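N5-Carboxyaminoimidazole ribonucleotide synthetase (Staphylococcus aureus subsp. aureus, PDB 3ORQ) catalyses the ATP-dependent conversion of 5-aminoimidazole ribonucleotide and bicarbonate to N5-carboxyaminoimidazole ribonucleotide, a step of purine biosynthesis. Local coordinates at residues 239-244 against 252-257; 62-67 against 89-94; 156-161 against 219-224. One frame throughout, in Å; residues are numbered along the deposited sequence.

Contact 1. Residues 239-244 against 252-257; sequences EQVNKI and GTFTVE. With MG (magnesium ion), chain C.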
loop_
_atom_site.group_PDB
_atom_site.type_symbol
_atom_site.label_atom_id
_atom_site.label_comp_id
_atom_site.label_asym_id
_atom_site.label_seq_id
_atom_site.Cartn_x
_atom_site.Cartn_y
_atom_site.Cartn_z
ATOM N N GLU A 239 -19.455 21.007 -9.947
ATOM C CA GLU A 239 -19.685 22.402 -10.329
ATOM C C GLU A 239 -19.148 23.310 -9.238
ATOM O O GLU A 239 -18.545 24.333 -9.538
ATOM C CB GLU A 239 -21.179 22.687 -10.582
ATOM C CG GLU A 239 -21.759 22.049 -11.866
ATOM C CD GLU A 239 -23.329 22.078 -11.951
ATOM O OE1 GLU A 239 -24.015 22.378 -10.948
ATOM O OE2 GLU A 239 -23.881 21.776 -13.028
ATOM N N GLN A 240 -19.374 22.946 -7.969
ATOM C CA GLN A 240 -18.891 23.774 -6.896
ATOM C C GLN A 240 -17.364 23.775 -6.863
ATOM O O GLN A 240 -16.750 24.818 -6.641
ATOM C CB GLN A 240 -19.476 23.343 -5.561
ATOM C CG GLN A 240 -20.987 23.308 -5.551
ATOM C CD GLN A 240 -21.589 24.711 -5.694
ATOM O OE1 GLN A 240 -21.392 25.559 -4.825
ATOM N NE2 GLN A 240 -22.301 24.960 -6.814
ATOM N N VAL A 241 -16.746 22.612 -7.082
ATOM C CA VAL A 241 -15.284 22.529 -7.108
ATOM C C VAL A 241 -14.688 23.399 -8.203
ATOM O O VAL A 241 -13.758 24.181 -7.964
ATOM C CB VAL A 241 -14.785 21.079 -7.245
ATOM C CG1 VAL A 241 -13.301 21.072 -7.375
ATOM C CG2 VAL A 241 -15.186 20.253 -5.995
ATOM N N ASN A 242 -15.244 23.290 -9.403
ATOM C CA ASN A 242 -14.836 24.170 -10.481
ATOM C C ASN A 242 -14.911 25.637 -10.127
ATOM O O ASN A 242 -14.048 26.396 -10.538
ATOM C CB ASN A 242 -15.603 23.885 -11.750
ATOM C CG ASN A 242 -15.361 22.475 -12.268
ATOM O OD1 ASN A 242 -14.275 21.863 -12.065
ATOM N ND2 ASN A 242 -16.370 21.942 -12.953
ATOM N N LYS A 243 -15.900 26.049 -9.334
ATOM C CA LYS A 243 -15.935 27.444 -8.869
ATOM C C LYS A 243 -14.794 27.695 -7.896
ATOM O O LYS A 243 -14.091 28.709 -7.991
ATOM C CB LYS A 243 -17.270 27.783 -8.211
ATOM C CG LYS A 243 -18.407 28.080 -9.200
ATOM C CD LYS A 243 -19.765 27.988 -8.497
ATOM C CE LYS A 243 -20.915 28.394 -9.435
ATOM N NZ LYS A 243 -21.336 27.348 -10.418
ATOM N N ILE A 244 -14.582 26.752 -6.976
ATOM C CA ILE A 244 -13.606 26.954 -5.908
ATOM C C ILE A 244 -12.198 27.097 -6.453
ATOM O O ILE A 244 -11.388 27.863 -5.929
ATOM C CB ILE A 244 -13.644 25.780 -4.910
ATOM C CG1 ILE A 244 -15.007 25.709 -4.233
ATOM C CG2 ILE A 244 -12.476 25.855 -3.925
ATOM C CD1 ILE A 244 -15.173 24.517 -3.270
ATOM N N GLY A 252 -1.945 18.816 -5.727
ATOM C CA GLY A 252 -2.080 17.605 -4.925
ATOM C C GLY A 252 -3.549 17.347 -4.546
ATOM O O GLY A 252 -4.478 17.886 -5.144
ATOM N N THR A 253 -3.766 16.546 -3.518
ATOM C CA THR A 253 -5.124 16.189 -3.135
ATOM C C THR A 253 -5.723 17.212 -2.179
ATOM O O THR A 253 -5.049 17.676 -1.244
ATOM C CB THR A 253 -5.113 14.764 -2.534
ATOM O OG1 THR A 253 -4.810 13.865 -3.612
ATOM C CG2 THR A 253 -6.469 14.374 -1.893
ATOM N N PHE A 254 -6.981 17.575 -2.415
ATOM C CA PHE A 254 -7.750 18.364 -1.423
ATOM C C PHE A 254 -9.153 17.790 -1.372
ATOM O O PHE A 254 -9.535 17.005 -2.238
ATOM C CB PHE A 254 -7.748 19.861 -1.767
ATOM C CG PHE A 254 -8.376 20.181 -3.087
ATOM C CD1 PHE A 254 -7.685 19.972 -4.275
ATOM C CD2 PHE A 254 -9.656 20.675 -3.144
ATOM C CE1 PHE A 254 -8.272 20.246 -5.523
ATOM C CE2 PHE A 254 -10.265 20.959 -4.398
ATOM C CZ PHE A 254 -9.562 20.740 -5.582
ATOM N N THR A 255 -9.899 18.120 -0.334
ATOM C CA THR A 255 -11.233 17.556 -0.169
ATOM C C THR A 255 -12.250 18.648 0.202
ATOM O O THR A 255 -12.007 19.460 1.072
ATOM C CB THR A 255 -11.247 16.470 0.940
ATOM O OG1 THR A 255 -10.276 15.470 0.642
ATOM C CG2 THR A 255 -12.644 15.813 1.074
ATOM N N VAL A 256 -13.395 18.636 -0.464
ATOM C CA VAL A 256 -14.485 19.570 -0.178
ATOM C C VAL A 256 -15.582 18.782 0.518
ATOM O O VAL A 256 -16.051 17.767 -0.015
ATOM C CB VAL A 256 -15.031 20.192 -1.484
ATOM C CG1 VAL A 256 -16.168 21.250 -1.220
ATOM C CG2 VAL A 256 -13.927 20.795 -2.300
ATOM N N GLU A 257 -15.976 19.247 1.710
ATOM C CA GLU A 257 -17.116 18.709 2.469
ATOM C C GLU A 257 -18.390 19.481 2.186
ATOM O O GLU A 257 -18.369 20.698 2.198
ATOM C CB GLU A 257 -16.863 18.831 3.969
ATOM C CG GLU A 257 -15.823 17.906 4.521
ATOM C CD GLU A 257 -15.700 18.010 6.032
ATOM O OE1 GLU A 257 -16.606 18.570 6.717
ATOM O OE2 GLU A 257 -14.690 17.529 6.560
HETATM MG MG MG C . -15.572 18.563 8.996
#

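Contact 2. Residues 62-67 against 89-94; sequences DDEKAL and LKLLCE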
loop_
_atom_site.group_PDB
_atom_site.type_symbol
_atom_site.label_atom_id
_atom_site.label_comp_id
_atom_site.label_asym_id
_atom_site.label_seq_id
_atom_site.Cartn_x
_atom_site.Cartn_y
_atom_site.Cartn_z
ATOM N N ASP A 62 6.449 25.925 13.626
ATOM C CA ASP A 62 6.815 27.350 13.520
ATOM C C ASP A 62 8.342 27.551 13.480
ATOM O O ASP A 62 8.802 28.674 13.329
ATOM C CB ASP A 62 6.233 28.152 14.701
ATOM C CG ASP A 62 6.682 27.590 16.069
ATOM O OD1 ASP A 62 6.606 26.358 16.230
ATOM O OD2 ASP A 62 7.099 28.346 16.990
ATOM N N ASP A 63 9.115 26.469 13.625
ATOM C CA ASP A 63 10.575 26.533 13.759
ATOM C C ASP A 63 11.231 26.746 12.381
ATOM O O ASP A 63 11.339 25.816 11.561
ATOM C CB ASP A 63 11.046 25.266 14.477
ATOM C CG ASP A 63 12.560 25.198 14.700
ATOM O OD1 ASP A 63 13.323 25.924 14.053
ATOM O OD2 ASP A 63 12.996 24.370 15.537
ATOM N N GLU A 64 11.656 27.988 12.134
ATOM C CA GLU A 64 12.172 28.436 10.837
ATOM C C GLU A 64 13.487 27.768 10.412
ATOM O O GLU A 64 13.672 27.478 9.227
ATOM C CB GLU A 64 12.310 29.986 10.814
ATOM C CG GLU A 64 12.756 30.579 9.465
ATOM C CD GLU A 64 12.748 32.135 9.405
ATOM O OE1 GLU A 64 11.970 32.807 10.153
ATOM O OE2 GLU A 64 13.529 32.682 8.589
ATOM N N LYS A 65 14.391 27.534 11.367
ATOM C CA LYS A 65 15.657 26.858 11.047
ATOM C C LYS A 65 15.386 25.434 10.548
ATOM O O LYS A 65 15.989 24.969 9.583
ATOM C CB LYS A 65 16.623 26.783 12.251
ATOM C CG LYS A 65 16.919 28.093 12.953
ATOM C CD LYS A 65 18.078 28.844 12.321
ATOM C CE LYS A 65 18.455 30.078 13.164
ATOM N NZ LYS A 65 19.391 30.984 12.446
ATOM N N ALA A 66 14.503 24.741 11.252
ATOM C CA ALA A 66 14.192 23.350 10.931
ATOM C C ALA A 66 13.460 23.266 9.587
ATOM O O ALA A 66 13.795 22.412 8.776
ATOM C CB ALA A 66 13.381 22.731 12.003
ATOM N N LEU A 67 12.503 24.174 9.346
ATOM C CA LEU A 67 11.784 24.157 8.066
ATOM C C LEU A 67 12.775 24.410 6.910
ATOM O O LEU A 67 12.681 23.768 5.861
ATOM C CB LEU A 67 10.602 25.133 8.042
ATOM C CG LEU A 67 9.415 24.864 8.984
ATOM C CD1 LEU A 67 8.548 26.127 9.141
ATOM C CD2 LEU A 67 8.553 23.664 8.525
ATOM N N LEU A 89 5.314 29.600 5.530
ATOM C CA LEU A 89 5.188 28.801 4.344
ATOM C C LEU A 89 5.443 29.673 3.092
ATOM O O LEU A 89 6.047 29.212 2.129
ATOM C CB LEU A 89 3.799 28.176 4.320
ATOM C CG LEU A 89 3.401 27.234 3.185
ATOM C CD1 LEU A 89 4.378 26.041 3.129
ATOM C CD2 LEU A 89 1.957 26.750 3.370
ATOM N N LYS A 90 5.010 30.939 3.128
ATOM C CA LYS A 90 5.303 31.878 2.031
ATOM C C LYS A 90 6.818 32.046 1.847
ATOM O O LYS A 90 7.323 31.859 0.763
ATOM C CB LYS A 90 4.572 33.233 2.204
ATOM C CG LYS A 90 4.914 34.263 1.138
ATOM C CD LYS A 90 4.060 35.524 1.234
ATOM C CE LYS A 90 4.493 36.596 0.185
ATOM N NZ LYS A 90 5.836 37.188 0.526
ATOM N N LEU A 91 7.532 32.349 2.924
ATOM C CA LEU A 91 8.990 32.341 2.899
ATOM C C LEU A 91 9.606 31.075 2.275
ATOM O O LEU A 91 10.549 31.169 1.527
ATOM C CB LEU A 91 9.545 32.486 4.308
ATOM C CG LEU A 91 9.389 33.868 4.925
ATOM C CD1 LEU A 91 10.333 33.957 6.130
ATOM C CD2 LEU A 91 9.635 35.012 3.886
ATOM N N LEU A 92 9.067 29.909 2.598
ATOM C CA LEU A 92 9.572 28.635 2.095
ATOM C C LEU A 92 9.259 28.417 0.608
ATOM O O LEU A 92 10.100 27.908 -0.110
ATOM C CB LEU A 92 8.983 27.483 2.892
ATOM C CG LEU A 92 9.597 27.048 4.215
ATOM C CD1 LEU A 92 8.818 25.820 4.696
ATOM C CD2 LEU A 92 11.119 26.729 4.129
ATOM N N CYS A 93 8.061 28.815 0.161
ATOM C CA CYS A 93 7.662 28.696 -1.236
ATOM C C CYS A 93 8.581 29.512 -2.070
ATOM O O CYS A 93 8.846 29.161 -3.216
ATOM C CB CYS A 93 6.262 29.262 -1.481
ATOM S SG CYS A 93 5.023 28.270 -0.805
ATOM N N GLU A 94 9.053 30.610 -1.484
ATOM C CA GLU A 94 9.879 31.555 -2.233
ATOM C C GLU A 94 11.295 31.012 -2.415
ATOM O O GLU A 94 11.945 31.359 -3.381
ATOM C CB GLU A 94 9.873 32.968 -1.593
ATOM C CG GLU A 94 8.487 33.671 -1.613
ATOM C CD GLU A 94 8.368 34.909 -0.664
ATOM O OE1 GLU A 94 9.246 35.144 0.207
ATOM O OE2 GLU A 94 7.382 35.656 -0.793
#

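Contact 3. Residues 156-161 against 219-224; sequences GYDGKG and NQILFK. With ADP (adenosine-5'-diphosphate), chain D; POP (pyrophosphate 2-), chain E.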
loop_
_atom_site.group_PDB
_atom_site.type_symbol
_atom_site.label_atom_id
_atom_site.label_comp_id
_atom_site.label_asym_id
_atom_site.label_seq_id
_atom_site.Cartn_x
_atom_site.Cartn_y
_atom_site.Cartn_z
ATOM N N GLY A 156 -10.117 24.806 15.508
ATOM C CA GLY A 156 -11.031 23.664 15.503
ATOM C C GLY A 156 -10.701 22.453 14.663
ATOM O O GLY A 156 -10.358 22.578 13.496
ATOM N N TYR A 157 -10.707 21.383 15.206
ATOM C CA TYR A 157 -10.745 20.095 14.498
ATOM C C TYR A 157 -11.718 19.132 15.169
ATOM O O TYR A 157 -12.013 19.256 16.355
ATOM C CB TYR A 157 -9.353 19.456 14.212
ATOM C CG TYR A 157 -8.364 19.240 15.367
ATOM C CD1 TYR A 157 -8.788 19.052 16.691
ATOM C CD2 TYR A 157 -6.986 19.174 15.105
ATOM C CE1 TYR A 157 -7.857 18.833 17.730
ATOM C CE2 TYR A 157 -6.047 18.952 16.129
ATOM C CZ TYR A 157 -6.487 18.781 17.436
ATOM O OH TYR A 157 -5.555 18.572 18.439
ATOM N N ASP A 158 -12.249 18.212 14.370
ATOM C CA ASP A 158 -13.190 17.194 14.840
ATOM C C ASP A 158 -14.191 17.719 15.868
ATOM O O ASP A 158 -14.181 17.311 17.023
ATOM C CB ASP A 158 -12.421 16.011 15.433
ATOM C CG ASP A 158 -11.684 15.209 14.380
ATOM O OD1 ASP A 158 -11.984 15.382 13.180
ATOM O OD2 ASP A 158 -10.789 14.382 14.657
ATOM N N GLY A 159 -15.129 18.548 15.497
ATOM C CA GLY A 159 -16.204 19.041 16.348
ATOM C C GLY A 159 -15.819 19.997 17.458
ATOM O O GLY A 159 -16.689 20.681 17.997
ATOM N N LYS A 160 -14.528 20.037 17.814
ATOM C CA LYS A 160 -14.051 20.912 18.910
ATOM C C LYS A 160 -14.228 22.400 18.587
ATOM O O LYS A 160 -14.142 22.820 17.420
ATOM C CB LYS A 160 -12.589 20.613 19.297
ATOM C CG LYS A 160 -12.366 19.269 19.983
ATOM C CD LYS A 160 -10.900 19.055 20.382
ATOM C CE LYS A 160 -10.585 17.578 20.591
ATOM N NZ LYS A 160 -9.121 17.305 20.708
ATOM N N GLY A 161 -14.495 23.182 19.633
ATOM C CA GLY A 161 -14.549 24.638 19.527
ATOM C C GLY A 161 -15.826 25.144 18.891
ATOM O O GLY A 161 -15.853 26.217 18.275
ATOM N N ASN A 219 -20.700 12.416 17.349
ATOM C CA ASN A 219 -20.115 13.410 18.243
ATOM C C ASN A 219 -19.199 14.342 17.453
ATOM O O ASN A 219 -18.150 14.782 17.928
ATOM C CB ASN A 219 -19.385 12.729 19.426
ATOM C CG ASN A 219 -20.313 11.831 20.241
ATOM O OD1 ASN A 219 -21.479 12.169 20.487
ATOM N ND2 ASN A 219 -19.805 10.696 20.671
ATOM N N GLN A 220 -19.623 14.614 16.225
ATOM C CA GLN A 220 -18.970 15.588 15.345
ATOM C C GLN A 220 -17.628 15.128 14.791
ATOM O O GLN A 220 -16.921 15.887 14.130
ATOM C CB GLN A 220 -18.920 16.983 15.996
ATOM C CG GLN A 220 -20.326 17.633 16.144
ATOM C CD GLN A 220 -21.140 17.056 17.325
ATOM O OE1 GLN A 220 -20.671 17.032 18.475
ATOM N NE2 GLN A 220 -22.358 16.582 17.034
ATOM N N ILE A 221 -17.315 13.857 15.037
ATOM C CA ILE A 221 -16.111 13.193 14.503
ATOM C C ILE A 221 -16.526 12.228 13.410
ATOM O O ILE A 221 -17.476 11.472 13.585
ATOM C CB ILE A 221 -15.398 12.397 15.606
ATOM C CG1 ILE A 221 -15.169 13.284 16.853
ATOM C CG2 ILE A 221 -14.122 11.762 15.086
ATOM C CD1 ILE A 221 -14.736 12.487 18.087
ATOM N N LEU A 222 -15.802 12.225 12.288
ATOM C CA LEU A 222 -16.113 11.284 11.218
ATOM C C LEU A 222 -16.183 9.861 11.772
ATOM O O LEU A 222 -15.324 9.453 12.505
ATOM C CB LEU A 222 -15.100 11.378 10.053
ATOM C CG LEU A 222 -15.358 10.368 8.921
ATOM C CD1 LEU A 222 -16.781 10.550 8.294
ATOM C CD2 LEU A 222 -14.275 10.452 7.843
ATOM N N PHE A 223 -17.240 9.136 11.428
ATOM C CA PHE A 223 -17.522 7.826 11.996
ATOM C C PHE A 223 -17.540 6.794 10.899
ATOM O O PHE A 223 -16.919 5.745 11.034
ATOM C CB PHE A 223 -18.900 7.894 12.618
ATOM C CG PHE A 223 -19.453 6.597 13.113
ATOM C CD1 PHE A 223 -18.772 5.842 14.071
ATOM C CD2 PHE A 223 -20.751 6.217 12.745
ATOM C CE1 PHE A 223 -19.336 4.673 14.583
ATOM C CE2 PHE A 223 -21.336 5.052 13.261
ATOM C CZ PHE A 223 -20.630 4.275 14.177
ATOM N N LYS A 224 -18.238 7.103 9.808
ATOM C CA LYS A 224 -18.506 6.141 8.743
ATOM C C LYS A 224 -18.516 6.839 7.402
ATOM O O LYS A 224 -19.132 7.869 7.267
ATOM C CB LYS A 224 -19.856 5.442 8.951
ATOM C CG LYS A 224 -20.254 4.490 7.812
ATOM C CD LYS A 224 -21.372 3.580 8.223
ATOM C CE LYS A 224 -22.499 4.402 8.932
ATOM N NZ LYS A 224 -23.316 5.251 7.973
HETATM P PB ADP D . -14.725 20.350 11.994
HETATM O O1B ADP D . -13.950 21.301 11.119
HETATM O O2B ADP D . -14.977 18.952 11.501
HETATM O O3B ADP D . -14.238 20.392 13.417
HETATM P PA ADP D . -17.233 21.166 10.931
HETATM O O1A ADP D . -17.482 22.643 10.752
HETATM O O2A ADP D . -16.797 20.356 9.736
HETATM O O3A ADP D . -16.202 20.964 12.161
HETATM O "O5'" ADP D . -18.533 20.446 11.540
HETATM C "C5'" ADP D . -18.482 19.124 12.047
HETATM C "C4'" ADP D . -19.874 18.521 11.973
HETATM O "O4'" ADP D . -20.825 19.316 12.728
HETATM C "C3'" ADP D . -20.420 18.454 10.544
HETATM O "O3'" ADP D . -20.045 17.270 9.831
HETATM C "C2'" ADP D . -21.922 18.507 10.773
HETATM O "O2'" ADP D . -22.448 17.202 10.929
HETATM C "C1'" ADP D . -22.094 19.316 12.054
HETATM N N9 ADP D . -22.373 20.690 11.583
HETATM C C8 ADP D . -21.448 21.660 11.419
HETATM N N7 ADP D . -21.998 22.800 10.933
HETATM C C5 ADP D . -23.324 22.541 10.803
HETATM C C6 ADP D . -24.504 23.327 10.354
HETATM N N6 ADP D . -24.332 24.614 9.947
HETATM N N1 ADP D . -25.702 22.698 10.351
HETATM C C2 ADP D . -25.852 21.410 10.745
HETATM N N3 ADP D . -24.825 20.633 11.166
HETATM C C4 ADP D . -23.566 21.151 11.214
HETATM P P1 POP E . -4.994 14.724 18.736
HETATM O O1 POP E . -4.801 16.134 19.268
HETATM O O2 POP E . -5.274 13.713 19.833
HETATM O O3 POP E . -6.130 14.694 17.736
HETATM O O POP E . -3.571 14.419 18.043
HETATM P P2 POP E . -3.424 13.445 16.774
HETATM O O4 POP E . -3.863 14.193 15.529
HETATM O O5 POP E . -4.246 12.214 17.016
HETATM O O6 POP E . -1.974 13.058 16.687
#

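Contact 1. Residues 239-244 against 252-257
Val241 and Ile244, one helical turn apart, face Val256 and Phe254, and the side chains meet through carbon atoms alone across the two segments. The aliphatic part centres on Val256. Its CG2 lies 3.9 Å from Val241 CG2, the two valines sliding past each other in opposite directions. Ile244 meets Val256 differently, tip to tip: Ile244 CD1 stands 4.0 Å from Val256 CG1 and equally near Val256 CG2, so that this methyl sits against both branches of the fork.

The aromatic part is a single approach. Val241 CG1 comes to the edge of the Phe254 ring, near the ring plane, at 4.2 Å from Phe254 CZ. With chi1 of 176°, Val241 turns CG1 to the phenylalanine and leaves CG2 for the valine, which is why one residue serves both neighbours. The ring also stacks with Phe250 and touches Val199.

Helix 234-245 packs here on one face of the large antiparallel sheet of the ATP-grasp domain. The short axes of the two segments approach to 10.3 Å with their directions 122° apart, a spacing filled by side chains from both sides. Leu197 of the adjoining strand 191-201 touches Val241, while Val268 and Ile271 of strand 266-272 touch Val256 and Ile244 respectively, so the helix spans several strands.

Polar and metal interactions belong to the opposite face of strand 252-257, where side chains alternate with Phe254 and Val256. Thr255 OG1 is hydrogen-bonded to Thr198 OG1. Both carboxylate oxygens of Glu257 face the magnesium ion, OE1 at 2.5 Å and OE2 at a longer 2.8 Å, and Glu270 shares the metal. Glu257 OE2 is also hydrogen-bonded to His276 NE2, which probably helps orient the carboxylate.

Contact 2. Residues 62-67 against 89-94
Leu67 and Leu92 carry the buried part of the packing between helix 64-73 and helix 86-95 in the preATP-grasp domain. This domain has a Rossmann-like arrangement: helix 64-73 lies on the beta-alpha-beta crossover from strand 55-58 to strand 76-79, the two outer strands of a four-stranded parallel sheet, and helix 86-95 follows the second of them.

The two leucines are unequal partners. Leu92 presents the fork of its side chain, whereas Leu67 is met near its backbone. Leu92 CD1 lies 3.9 Å from Leu67 CB, and its other methyl, Leu92 CD2, rests 3.8 Å from Leu67 O. The fork therefore straddles the root of the Leu67 side chain and its carbonyl group. Leu92 reaches this place with CG beside its backbone N, at a chi1 of -84°. Leu67, meanwhile, touches Leu41 of strand 37-42 and so packs inward on the parallel sheet, and Leu92 also touches Ile98 in the loop after its helix.

Toward solvent the pairing changes character. Glu64 stretches out fully, CG anti to the backbone N with chi1 -176°, and this extension brings its carboxylate to the side chain of Leu91, Glu64 OE2 standing 4.2 Å from Leu91 CD1. Both residues are exposed, so this is a peripheral polar-on-apolar touch. Glu64 OE1 has a weak hydrogen bond from Gln88 NE2, a second link to helix 86-95.

The start of helix 64-73, from which Glu64 projects, is closed by Asp63 at the N-cap. Its negative carboxylate there is probably favourable to the helix end. The capping bond runs from Ala66 N to Asp63 OD1 at 3.3 Å; it is nearly straight at 167°, yet meets the oxygen from well above the carboxylate plane.

Contact 3. Residues 156-161 against 219-224
The flat peptide group joining Asp158 to Gly159 has Gln220 O over one of its faces, 3.7 Å from Asp158 C. That position explains why the approach of Gly159 N to the same oxygen, at 3.5 Å, has too poor an angle for a hydrogen bond. The other flat group, the Tyr157 ring, is approached obliquely by the pyrophosphate, whose O1 receives a weak hydrogen bond of 2.7 Å from Tyr157 OH.

Beside the peptide, the packing is tight: Gly159 CA, bare of any side chain, lies 3.4 Å from Gln220 CB. A chi1 of -68° sets Gln220 CG beside the backbone N and 3.8 Å from O4' of the ADP ribose; the bend at chi2 then carries the amide away from the loop. Asp158 joins in through its methylene group, with Asp158 CB 4.1 Å from Ile221 CG1, while its carboxylate oxygen OD2 has a long, weak ion pair with Lys351.

Tyr157 to Lys160 form a type I' beta turn, closed by the bond from Lys160 N to Tyr157 O. From within it Gly159 N donates to the beta-phosphate oxygen O3B of ADP at 2.9 Å, with an N-H...O angle of 139°. Lys151 and Glu194 are among the other residues that hold ADP. A glycine-rich loop folded over the terminal phosphate, as here, is characteristic of the ATP-grasp nucleotide site.

How the contacts relate
Along the chain contact 2 closes first, contact 3 spans the next part, and contact 1 comes last. Contacts 1 and 3 share the ATP-grasp domain: strand 221-227 and helix 234-245 are consecutive, and strands 221-227 and 252-261 belong to the same eight-stranded antiparallel sheet. Their centres are about 21 Å apart and their nearest atoms about 7 Å, without meeting, yet both reach the nucleotide, one through Glu257 and its magnesium ion, the other through the loop over the beta-phosphate. Contact 2 lies in the preATP-grasp domain, its centre about 26 Å from that of contact 1 and about 29 Å from that of contact 3, packing helices far from these sites.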